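Local structure of penicillin-binding protein PbpB (Mycobacterium tuberculosis, 6KGU) at residues S191-L197 with R410-V416; K475-Q481 with D492-F498. The protein makes cross-linked peptidoglycan for the mycobacterial cell wall and is a penicillin-binding enzyme of the transpeptidase family. One frame throughout, in Å; residues are numbered along the deposited sequence.

The two contacts are antiparallel strand pairs in different sheets. Contact 1 comes first along the chain and closes before contact 2 opens. It pairs strands 192-195 and 412-416 of a mixed sheet that also takes in N-terminal strands 21-22, 28-36 and 122-127. Contact 2 pairs strands 473-483 and 493-502 of the antiparallel sheet of the transpeptidase domain. Their centres lie 34 Å apart, on opposite sides of the chain's centre, and their nearest atoms are about 17 Å apart. Contact 2 lines the aztreonam pocket beside S269. Contact 1 lies away from that pocket and ties strand 412-416 to the N-terminal part of the chain.

Contact 1 of 2, residues S191-L197 with R410-V416; sequences STVVLTL and RIIKATV
V194 and V416 meet on one face of an antiparallel strand pair within the mixed sheet. Their side chains cross obliquely, with CG2 of V194 3.9 Å from CG2 of V416. CG1 of V194 is anti to the backbone N (chi1 -178°), which leaves CG2 beside the N and facing V416. A414 is the direct partner of V194 on the same face, its CB 4.2 Å from CB of V194. The side chains of L195 and I412 diverge at their bases but their ends touch, CD1 of I412 to CD2 of L195 at 3.8 Å. L151 of helix 150-154 packs on both.

The axes of the short segments 192-195 and 412-416 make an angle of 154°. T192 and V416 exchange two hydrogen bonds, and V194 N donates to A414 O. A classic beta bulge follows. K413 and A414 both face V194, and V194 O accepts from both of their backbone N atoms, at 2.7 Å from K413 N and 3.2 Å from A414 N. The register shifts by one residue here. CB of K413 packs 3.4 Å from V194 O, while its chain leads away to a salt bridge with E232.

Past the bulge, T196 N donates to I411 O from above the carbonyl plane. OG1 of T196 stands between its backbone N and carbonyl carbon (chi1 57°), where it lies 3.7 Å from CG1 of I411. Its hydrogen bond goes to V233 O. The last touch is apolar: CD1 of I411 meets CD2 of L197. Strand 21-22 flanks strand 192-195 and bonds to the backbone of V193 and L195.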
ATOM      1  N   SER A 191      12.543  13.723 -23.191  1.00 36.24           N
ATOM      2  CA  SER A 191      13.417  13.403 -22.073  1.00 39.30           C
ATOM      3  C   SER A 191      13.128  11.997 -21.563  1.00 40.71           C
ATOM      4  O   SER A 191      12.064  11.421 -21.819  1.00 36.78           O
ATOM      5  CB  SER A 191      13.238  14.421 -20.947  1.00 44.57           C
ATOM      6  OG  SER A 191      13.601  15.715 -21.388  1.00 48.70           O
ATOM      7  N   THR A 192      14.097  11.437 -20.844  1.00 35.32           N
ATOM      8  CA  THR A 192      13.948  10.116 -20.254  1.00 39.39           C
ATOM      9  C   THR A 192      13.437  10.233 -18.822  1.00 39.42           C
ATOM     10  O   THR A 192      13.903  11.076 -18.056  1.00 33.08           O
ATOM     11  CB  THR A 192      15.280   9.363 -20.292  1.00 40.97           C
ATOM     12  OG1 THR A 192      15.493   8.875 -21.623  1.00 45.27           O
ATOM     13  CG2 THR A 192      15.269   8.172 -19.329  1.00 39.24           C
ATOM     14  N   VAL A 193      12.462   9.391 -18.476  1.00 36.89           N
ATOM     15  CA  VAL A 193      11.796   9.415 -17.176  1.00 31.04           C
ATOM     16  C   VAL A 193      12.355   8.276 -16.321  1.00 34.03           C
ATOM     17  O   VAL A 193      12.221   7.099 -16.675  1.00 31.98           O
ATOM     18  CB  VAL A 193      10.267   9.306 -17.338  1.00 36.17           C
ATOM     19  CG1 VAL A 193       9.594   9.019 -16.004  1.00 35.01           C
ATOM     20  CG2 VAL A 193       9.689  10.594 -17.961  1.00 28.55           C
ATOM     21  N   VAL A 194      12.981   8.620 -15.196  1.00 36.66           N
ATOM     22  CA  VAL A 194      13.577   7.650 -14.275  1.00 29.52           C
ATOM     23  C   VAL A 194      12.597   7.405 -13.128  1.00 33.53           C
ATOM     24  O   VAL A 194      12.272   8.330 -12.378  1.00 31.19           O
ATOM     25  CB  VAL A 194      14.925   8.151 -13.727  1.00 37.20           C
ATOM     26  CG1 VAL A 194      15.551   7.102 -12.805  1.00 31.27           C
ATOM     27  CG2 VAL A 194      15.892   8.550 -14.877  1.00 37.04           C
ATOM     28  N   LEU A 195      12.122   6.167 -12.986  1.00 31.07           N
ATOM     29  CA  LEU A 195      11.177   5.830 -11.928  1.00 30.73           C
ATOM     30  C   LEU A 195      11.907   5.441 -10.642  1.00 32.72           C
ATOM     31  O   LEU A 195      13.084   5.074 -10.652  1.00 28.78           O
ATOM     32  CB  LEU A 195      10.260   4.683 -12.361  1.00 26.99           C
ATOM     33  CG  LEU A 195       9.512   4.931 -13.680  1.00 33.00           C
ATOM     34  CD1 LEU A 195       8.641   3.754 -14.059  1.00 29.16           C
ATOM     35  CD2 LEU A 195       8.666   6.203 -13.569  1.00 28.58           C
ATOM     36  N   THR A 196      11.180   5.510  -9.524  1.00 28.96           N
ATOM     37  CA  THR A 196      11.687   4.959  -8.271  1.00 28.24           C
ATOM     38  C   THR A 196      11.660   3.433  -8.243  1.00 33.04           C
ATOM     39  O   THR A 196      12.278   2.843  -7.347  1.00 27.61           O
ATOM     40  CB  THR A 196      10.872   5.504  -7.092  1.00 31.54           C
ATOM     41  OG1 THR A 196       9.485   5.188  -7.282  1.00 31.52           O
ATOM     42  CG2 THR A 196      11.020   7.017  -6.982  1.00 25.90           C
ATOM     43  N   LEU A 197      10.934   2.796  -9.173  1.00 31.06           N
ATOM     44  CA  LEU A 197      10.829   1.341  -9.208  1.00 28.96           C
ATOM     45  C   LEU A 197      12.198   0.679  -9.292  1.00 32.73           C
ATOM     46  O   LEU A 197      13.118   1.180  -9.944  1.00 34.53           O
ATOM     47  CB  LEU A 197       9.993   0.869 -10.410  1.00 25.65           C
ATOM     48  CG  LEU A 197       8.511   1.253 -10.487  1.00 29.07           C
ATOM     49  CD1 LEU A 197       7.853   0.627 -11.733  1.00 27.11           C
ATOM     50  CD2 LEU A 197       7.740   0.856  -9.206  1.00 24.52           C
ATOM     51  N   ARG A 410       6.364   8.785  -3.882  1.00 26.71           N
ATOM     52  CA  ARG A 410       6.626   9.298  -5.216  1.00 25.29           C
ATOM     53  C   ARG A 410       7.156   8.158  -6.066  1.00 28.93           C
ATOM     54  O   ARG A 410       7.889   7.292  -5.572  1.00 29.48           O
ATOM     55  CB  ARG A 410       7.670  10.454  -5.193  1.00 26.68           C
ATOM     56  CG  ARG A 410       7.222  11.717  -4.456  1.00 24.71           C
ATOM     57  CD  ARG A 410       6.138  12.404  -5.253  1.00 29.43           C
ATOM     58  NE  ARG A 410       5.683  13.671  -4.682  1.00 32.52           N
ATOM     59  CZ  ARG A 410       4.623  13.817  -3.897  1.00 32.64           C
ATOM     60  NH1 ARG A 410       3.886  12.758  -3.550  1.00 32.51           N
ATOM     61  NH2 ARG A 410       4.281  15.032  -3.459  1.00 35.82           N
ATOM     62  N   ILE A 411       6.810   8.177  -7.349  1.00 27.09           N
ATOM     63  CA  ILE A 411       7.264   7.146  -8.268  1.00 25.73           C
ATOM     64  C   ILE A 411       8.166   7.697  -9.365  1.00 26.49           C
ATOM     65  O   ILE A 411       8.847   6.901 -10.036  1.00 30.85           O
ATOM     66  CB  ILE A 411       6.076   6.373  -8.883  1.00 29.69           C
ATOM     67  CG1 ILE A 411       6.562   5.033  -9.487  1.00 30.91           C
ATOM     68  CG2 ILE A 411       5.385   7.209  -9.945  1.00 29.45           C
ATOM     69  CD1 ILE A 411       5.493   3.951  -9.533  1.00 31.79           C
ATOM     70  N   ILE A 412       8.193   9.009  -9.568  1.00 28.00           N
ATOM     71  CA  ILE A 412       9.125   9.646 -10.493  1.00 30.72           C
ATOM     72  C   ILE A 412      10.355  10.038  -9.689  1.00 37.81           C
ATOM     73  O   ILE A 412      10.266  10.874  -8.786  1.00 30.87           O
ATOM     74  CB  ILE A 412       8.518  10.878 -11.172  1.00 33.26           C
ATOM     75  CG1 ILE A 412       7.092  10.613 -11.651  1.00 36.53           C
ATOM     76  CG2 ILE A 412       9.419  11.303 -12.330  1.00 32.32           C
ATOM     77  CD1 ILE A 412       7.001   9.549 -12.695  1.00 36.59           C
ATOM     78  N   LYS A 413      11.506   9.438 -10.013  1.00 32.88           N
ATOM     79  CA  LYS A 413      12.734   9.808  -9.308  1.00 33.88           C
ATOM     80  C   LYS A 413      13.422  11.009  -9.954  1.00 39.86           C
ATOM     81  O   LYS A 413      13.936  11.885  -9.249  1.00 44.08           O
ATOM     82  CB  LYS A 413      13.702   8.622  -9.256  1.00 33.49           C
ATOM     83  CG  LYS A 413      14.843   8.837  -8.256  1.00 35.71           C
ATOM     84  CD  LYS A 413      15.443   7.532  -7.778  1.00 39.52           C
ATOM     85  CE  LYS A 413      16.559   7.767  -6.753  1.00 44.47           C
ATOM     86  NZ  LYS A 413      16.116   8.592  -5.598  1.00 43.88           N
ATOM     87  N   ALA A 414      13.438  11.072 -11.282  1.00 32.47           N
ATOM     88  CA  ALA A 414      14.220  12.078 -11.994  1.00 40.04           C
ATOM     89  C   ALA A 414      13.826  12.060 -13.466  1.00 40.03           C
ATOM     90  O   ALA A 414      13.130  11.153 -13.935  1.00 37.45           O
ATOM     91  CB  ALA A 414      15.724  11.820 -11.839  1.00 41.08           C
ATOM     92  N   THR A 415      14.274  13.079 -14.189  1.00 31.54           N
ATOM     93  CA  THR A 415      14.161  13.122 -15.643  1.00 43.12           C
ATOM     94  C   THR A 415      15.505  13.503 -16.248  1.00 40.74           C
ATOM     95  O   THR A 415      16.227  14.347 -15.705  1.00 40.02           O
ATOM     96  CB  THR A 415      13.103  14.120 -16.114  1.00 40.93           C
ATOM     97  OG1 THR A 415      13.476  15.432 -15.692  1.00 50.86           O
ATOM     98  CG2 THR A 415      11.748  13.784 -15.523  1.00 38.91           C
ATOM     99  N   VAL A 416      15.839  12.889 -17.377  1.00 37.84           N
ATOM    100  CA  VAL A 416      17.110  13.128 -18.047  1.00 40.80           C
ATOM    101  C   VAL A 416      16.830  13.828 -19.367  1.00 44.76           C
ATOM    102  O   VAL A 416      16.113  13.296 -20.229  1.00 41.10           O
ATOM    103  CB  VAL A 416      17.897  11.832 -18.259  1.00 40.81           C
ATOM    104  CG1 VAL A 416      19.258  12.145 -18.868  1.00 44.51           C
ATOM    105  CG2 VAL A 416      18.047  11.104 -16.930  1.00 40.29           C
TER

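Contact 2 of 2, residues K475-Q481 with D492-F498; sequences KTGTAQQ and DVYWITF. With AZR (2-({[(1Z)-1-(2-amino-1,3-thiazol-4-yl)-2-oxo-2-{[(2S,3S)-1-oxo-3-(sulfoamino)butan-2-yl]amino}ethylidene]amino}oxy)-2-methylpropanoic acid), chain B.
T478 and Y494 meet by a CH-pi contact: CG2 of T478 lies over one face of the phenol ring, 4.2 Å from its centroid. OG1 of T478 lies beside the backbone N (chi1 -51°), toward the ligand, and CG2 is anti to that N, toward the ring. I496 lies alongside T478, pointing the same way. The second CH-pi contact is more central. CG of Q481 sits over the six-membered ring of W495, 3.6 Å from its centroid, and the Q481 amide stacks nearly flat on the indole, with planes 13° apart. F265 meets the same indole. CG2 of T476 approaches the edge of the F498 ring, near its plane, while K475 O lies over one face.

Backbone hydrogen bonds join the strands. G477 and T497 exchange two, as do A479 and W495, and Q481 N donates to V493 O. The A479 N to W495 O bond is almost straight, at 174°. OG1 of T497 lies 3.2 Å from CA of G477, in the place a CB would take. K475, T476 and G477 form the KTG motif of penicillin-binding proteins, on the strand edging the active site.

T478 holds aztreonam like a beta-strand partner: its N donates to O9 of AZR and its O accepts from N13 of AZR. Hydroxyls hold the sulfamate: T476 OG1, also hydrogen-bonded to OG1 of T461, donates to O33 of AZR at 2.6 Å, and T478 OG1 to O34 of AZR at 3.1 Å. Q480 O accepts from N16, the aminothiazole amine of AZR. NZ of K475 comes within 2.9 Å of O33 of AZR; its hydrogen bonds go to T476 O and to OG of S324, close to S269, the probable acyl-ester serine.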
ATOM      1  N   LYS A 475       0.025  -5.587  10.536  1.00 25.39           N
ATOM      2  CA  LYS A 475      -1.362  -5.627  10.964  1.00 26.75           C
ATOM      3  C   LYS A 475      -2.199  -6.259   9.861  1.00 27.35           C
ATOM      4  O   LYS A 475      -2.059  -5.901   8.687  1.00 27.64           O
ATOM      5  CB  LYS A 475      -1.893  -4.221  11.291  1.00 26.54           C
ATOM      6  CG  LYS A 475      -3.332  -4.197  11.809  1.00 28.46           C
ATOM      7  CD  LYS A 475      -3.400  -4.795  13.215  1.00 28.93           C
ATOM      8  CE  LYS A 475      -4.829  -4.986  13.670  1.00 29.71           C
ATOM      9  NZ  LYS A 475      -5.458  -6.220  13.104  1.00 24.41           N
ATOM     10  N   THR A 476      -3.079  -7.180  10.259  1.00 26.96           N
ATOM     11  CA  THR A 476      -4.037  -7.852   9.390  1.00 27.98           C
ATOM     12  C   THR A 476      -5.321  -7.042   9.289  1.00 32.63           C
ATOM     13  O   THR A 476      -5.666  -6.285  10.201  1.00 32.53           O
ATOM     14  CB  THR A 476      -4.383  -9.234   9.951  1.00 28.40           C
ATOM     15  OG1 THR A 476      -4.578  -9.116  11.369  1.00 29.93           O
ATOM     16  CG2 THR A 476      -3.270 -10.267   9.656  1.00 23.62           C
ATOM     17  N   GLY A 477      -6.031  -7.215   8.169  1.00 31.11           N
ATOM     18  CA  GLY A 477      -7.369  -6.672   8.032  1.00 33.19           C
ATOM     19  C   GLY A 477      -8.323  -7.630   7.338  1.00 33.70           C
ATOM     20  O   GLY A 477      -7.941  -8.316   6.383  1.00 27.30           O
ATOM     21  N   THR A 478      -9.567  -7.671   7.813  1.00 27.53           N
ATOM     22  CA  THR A 478     -10.647  -8.485   7.242  1.00 31.96           C
ATOM     23  C   THR A 478     -11.902  -7.617   7.308  1.00 40.39           C
ATOM     24  O   THR A 478     -12.541  -7.531   8.363  1.00 40.09           O
ATOM     25  CB  THR A 478     -10.847  -9.796   8.006  1.00 35.58           C
ATOM     26  OG1 THR A 478      -9.595 -10.484   8.140  1.00 34.85           O
ATOM     27  CG2 THR A 478     -11.858 -10.712   7.278  1.00 38.11           C
ATOM     28  N   ALA A 479     -12.243  -6.970   6.194  1.00 28.05           N
ATOM     29  CA  ALA A 479     -13.347  -6.021   6.138  1.00 38.98           C
ATOM     30  C   ALA A 479     -14.485  -6.619   5.322  1.00 43.05           C
ATOM     31  O   ALA A 479     -14.292  -7.006   4.160  1.00 37.14           O
ATOM     32  CB  ALA A 479     -12.896  -4.688   5.536  1.00 36.96           C
ATOM     33  N   GLN A 480     -15.662  -6.696   5.937  1.00 40.07           N
ATOM     34  CA  GLN A 480     -16.881  -7.071   5.235  1.00 45.87           C
ATOM     35  C   GLN A 480     -17.146  -6.112   4.074  1.00 38.88           C
ATOM     36  O   GLN A 480     -17.050  -4.895   4.233  1.00 39.65           O
ATOM     37  CB  GLN A 480     -18.045  -7.053   6.222  1.00 46.65           C
ATOM     38  CG  GLN A 480     -19.198  -7.874   5.811  1.00 49.01           C
ATOM     39  CD  GLN A 480     -18.849  -9.340   5.759  1.00 61.86           C
ATOM     40  OE1 GLN A 480     -18.363  -9.903   6.744  1.00 66.82           O
ATOM     41  NE2 GLN A 480     -19.092  -9.975   4.607  1.00 52.75           N
ATOM     42  N   GLN A 481     -17.459  -6.655   2.896  1.00 36.24           N
ATOM     43  CA  GLN A 481     -17.731  -5.810   1.737  1.00 35.93           C
ATOM     44  C   GLN A 481     -19.217  -5.471   1.638  1.00 36.06           C
ATOM     45  O   GLN A 481     -20.079  -6.217   2.112  1.00 39.81           O
ATOM     46  CB  GLN A 481     -17.280  -6.489   0.436  1.00 36.41           C
ATOM     47  CG  GLN A 481     -15.780  -6.342   0.144  1.00 46.85           C
ATOM     48  CD  GLN A 481     -15.371  -6.912  -1.208  1.00 38.22           C
ATOM     49  OE1 GLN A 481     -14.401  -7.667  -1.324  1.00 44.91           O
ATOM     50  NE2 GLN A 481     -16.099  -6.547  -2.227  1.00 30.36           N
ATOM     51  N   ASP A 492     -20.294 -12.778   3.798  1.00 55.96           N
ATOM     52  CA  ASP A 492     -19.112 -13.614   3.626  1.00 53.80           C
ATOM     53  C   ASP A 492     -18.250 -13.165   2.448  1.00 49.91           C
ATOM     54  O   ASP A 492     -17.630 -14.002   1.785  1.00 46.91           O
ATOM     55  CB  ASP A 492     -19.529 -15.075   3.429  1.00 60.91           C
ATOM     56  CG  ASP A 492     -20.502 -15.250   2.271  1.00 62.18           C
ATOM     57  OD1 ASP A 492     -21.320 -14.336   2.032  1.00 62.71           O
ATOM     58  OD2 ASP A 492     -20.445 -16.300   1.596  1.00 67.73           O
ATOM     59  N   VAL A 493     -18.202 -11.866   2.165  1.00 45.03           N
ATOM     60  CA  VAL A 493     -17.358 -11.306   1.112  1.00 43.56           C
ATOM     61  C   VAL A 493     -16.461 -10.260   1.760  1.00 40.23           C
ATOM     62  O   VAL A 493     -16.968  -9.291   2.340  1.00 41.16           O
ATOM     63  CB  VAL A 493     -18.200 -10.689  -0.018  1.00 44.84           C
ATOM     64  CG1 VAL A 493     -17.310 -10.214  -1.154  1.00 41.78           C
ATOM     65  CG2 VAL A 493     -19.242 -11.688  -0.506  1.00 48.15           C
ATOM     66  N   TYR A 494     -15.134 -10.445   1.660  1.00 37.12           N
ATOM     67  CA  TYR A 494     -14.176  -9.623   2.400  1.00 38.63           C
ATOM     68  C   TYR A 494     -13.149  -8.942   1.510  1.00 34.07           C
ATOM     69  O   TYR A 494     -12.773  -9.452   0.452  1.00 33.56           O
ATOM     70  CB  TYR A 494     -13.398 -10.439   3.418  1.00 40.86           C
ATOM     71  CG  TYR A 494     -14.254 -11.332   4.254  1.00 48.65           C
ATOM     72  CD1 TYR A 494     -13.964 -12.680   4.373  1.00 56.36           C
ATOM     73  CD2 TYR A 494     -15.353 -10.828   4.929  1.00 51.96           C
ATOM     74  CE1 TYR A 494     -14.752 -13.509   5.142  1.00 61.57           C
ATOM     75  CE2 TYR A 494     -16.143 -11.638   5.693  1.00 53.92           C
ATOM     76  CZ  TYR A 494     -15.840 -12.978   5.797  1.00 58.87           C
ATOM     77  OH  TYR A 494     -16.637 -13.786   6.565  1.00 71.37           O
ATOM     78  N   TRP A 495     -12.693  -7.770   1.963  1.00 34.56           N
ATOM     79  CA  TRP A 495     -11.387  -7.251   1.592  1.00 37.22           C
ATOM     80  C   TRP A 495     -10.402  -7.699   2.656  1.00 29.85           C
ATOM     81  O   TRP A 495     -10.573  -7.366   3.834  1.00 29.85           O
ATOM     82  CB  TRP A 495     -11.353  -5.730   1.514  1.00 34.61           C
ATOM     83  CG  TRP A 495     -11.895  -5.158   0.290  1.00 40.92           C
ATOM     84  CD1 TRP A 495     -11.489  -5.398  -1.004  1.00 37.95           C
ATOM     85  CD2 TRP A 495     -12.951  -4.212   0.215  1.00 41.57           C
ATOM     86  NE1 TRP A 495     -12.252  -4.665  -1.881  1.00 42.02           N
ATOM     87  CE2 TRP A 495     -13.155  -3.922  -1.159  1.00 47.39           C
ATOM     88  CE3 TRP A 495     -13.754  -3.579   1.176  1.00 38.73           C
ATOM     89  CZ2 TRP A 495     -14.128  -3.025  -1.591  1.00 44.90           C
ATOM     90  CZ3 TRP A 495     -14.718  -2.682   0.742  1.00 49.75           C
ATOM     91  CH2 TRP A 495     -14.899  -2.416  -0.631  1.00 50.72           C
ATOM     92  N   ILE A 496      -9.370  -8.425   2.236  1.00 30.73           N
ATOM     93  CA  ILE A 496      -8.273  -8.847   3.099  1.00 26.73           C
ATOM     94  C   ILE A 496      -7.091  -7.917   2.853  1.00 30.21           C
ATOM     95  O   ILE A 496      -6.698  -7.701   1.701  1.00 28.65           O
ATOM     96  CB  ILE A 496      -7.885 -10.307   2.813  1.00 33.21           C
ATOM     97  CG1 ILE A 496      -9.119 -11.210   2.940  1.00 35.29           C
ATOM     98  CG2 ILE A 496      -6.685 -10.748   3.668  1.00 28.78           C
ATOM     99  CD1 ILE A 496      -9.906 -11.038   4.173  1.00 30.70           C
ATOM    100  N   THR A 497      -6.509  -7.394   3.929  1.00 29.21           N
ATOM    101  CA  THR A 497      -5.355  -6.509   3.857  1.00 25.45           C
ATOM    102  C   THR A 497      -4.268  -6.991   4.800  1.00 28.94           C
ATOM    103  O   THR A 497      -4.539  -7.672   5.793  1.00 25.58           O
ATOM    104  CB  THR A 497      -5.715  -5.068   4.234  1.00 25.84           C
ATOM    105  OG1 THR A 497      -6.441  -5.061   5.470  1.00 31.25           O
ATOM    106  CG2 THR A 497      -6.565  -4.428   3.131  1.00 30.97           C
ATOM    107  N   PHE A 498      -3.029  -6.657   4.458  1.00 30.24           N
ATOM    108  CA  PHE A 498      -1.914  -6.733   5.387  1.00 28.68           C
ATOM    109  C   PHE A 498      -1.008  -5.552   5.089  1.00 28.95           C
ATOM    110  O   PHE A 498      -0.771  -5.227   3.923  1.00 30.77           O
ATOM    111  CB  PHE A 498      -1.102  -8.054   5.283  1.00 27.41           C
ATOM    112  CG  PHE A 498      -0.154  -8.283   6.465  1.00 28.38           C
ATOM    113  CD1 PHE A 498       1.105  -7.699   6.496  1.00 24.46           C
ATOM    114  CD2 PHE A 498      -0.549  -9.047   7.555  1.00 28.47           C
ATOM    115  CE1 PHE A 498       1.961  -7.891   7.576  1.00 22.50           C
ATOM    116  CE2 PHE A 498       0.297  -9.228   8.649  1.00 27.42           C
ATOM    117  CZ  PHE A 498       1.554  -8.647   8.657  1.00 20.57           C
TER
HETATM  118  C7  AZR B 701     -11.593  -9.241  13.083  1.00 36.47           C
HETATM  119  S8  AZR B 701     -14.999  -2.781   8.779  1.00 64.23           S
HETATM  120  O9  AZR B 701     -10.183  -6.063  10.245  1.00 31.29           O
HETATM  121  O10 AZR B 701     -14.232  -6.163  12.654  1.00 42.19           O
HETATM  122  O11 AZR B 701     -15.133  -8.588  10.859  1.00 47.11           O
HETATM  123  N12 AZR B 701      -9.446  -8.158  12.492  1.00 32.34           N
HETATM  124  N13 AZR B 701     -12.667  -6.878  11.160  1.00 34.59           N
HETATM  125  N14 AZR B 701     -15.503  -7.485  10.034  1.00 46.91           N
HETATM  126  N15 AZR B 701     -15.835  -5.205   8.424  1.00 49.67           N
HETATM  127  N16 AZR B 701     -16.457  -3.711   6.716  1.00 45.76           N
HETATM  128  S17 AZR B 701      -8.344  -9.115  11.845  1.00 34.08           S
HETATM  129  C18 AZR B 701     -10.873  -8.288  12.147  1.00 32.77           C
HETATM  130  C19 AZR B 701     -11.526  -6.897  12.070  1.00 36.57           C
HETATM  131  C20 AZR B 701     -10.463  -5.979  11.414  1.00 34.25           C
HETATM  132  C21 AZR B 701     -13.896  -6.454  11.507  1.00 45.67           C
HETATM  133  C22 AZR B 701     -14.868  -6.429  10.379  1.00 49.18           C
HETATM  134  C23 AZR B 701     -15.762  -9.795  10.489  1.00 55.36           C
HETATM  135  C24 AZR B 701     -15.094  -5.185   9.599  1.00 46.61           C
HETATM  136  C25 AZR B 701     -14.577  -3.979   9.949  1.00 45.57           C
HETATM  137  C26 AZR B 701     -15.860  -4.006   7.879  1.00 48.50           C
HETATM  138  C27 AZR B 701     -15.152 -10.200   9.159  1.00 52.32           C
HETATM  139  C28 AZR B 701     -15.528 -10.857  11.549  1.00 53.23           C
HETATM  140  C29 AZR B 701     -17.258  -9.523  10.344  1.00 48.12           C
HETATM  141  O30 AZR B 701     -17.813  -8.564  10.832  1.00 54.18           O
HETATM  142  O31 AZR B 701     -17.877 -10.452   9.683  1.00 56.48           O
HETATM  143  O32 AZR B 701      -8.491 -10.406  12.410  1.00 36.19           O
HETATM  144  O33 AZR B 701      -6.970  -8.599  12.368  1.00 32.28           O
HETATM  145  O34 AZR B 701      -8.356  -8.913  10.443  1.00 37.19           O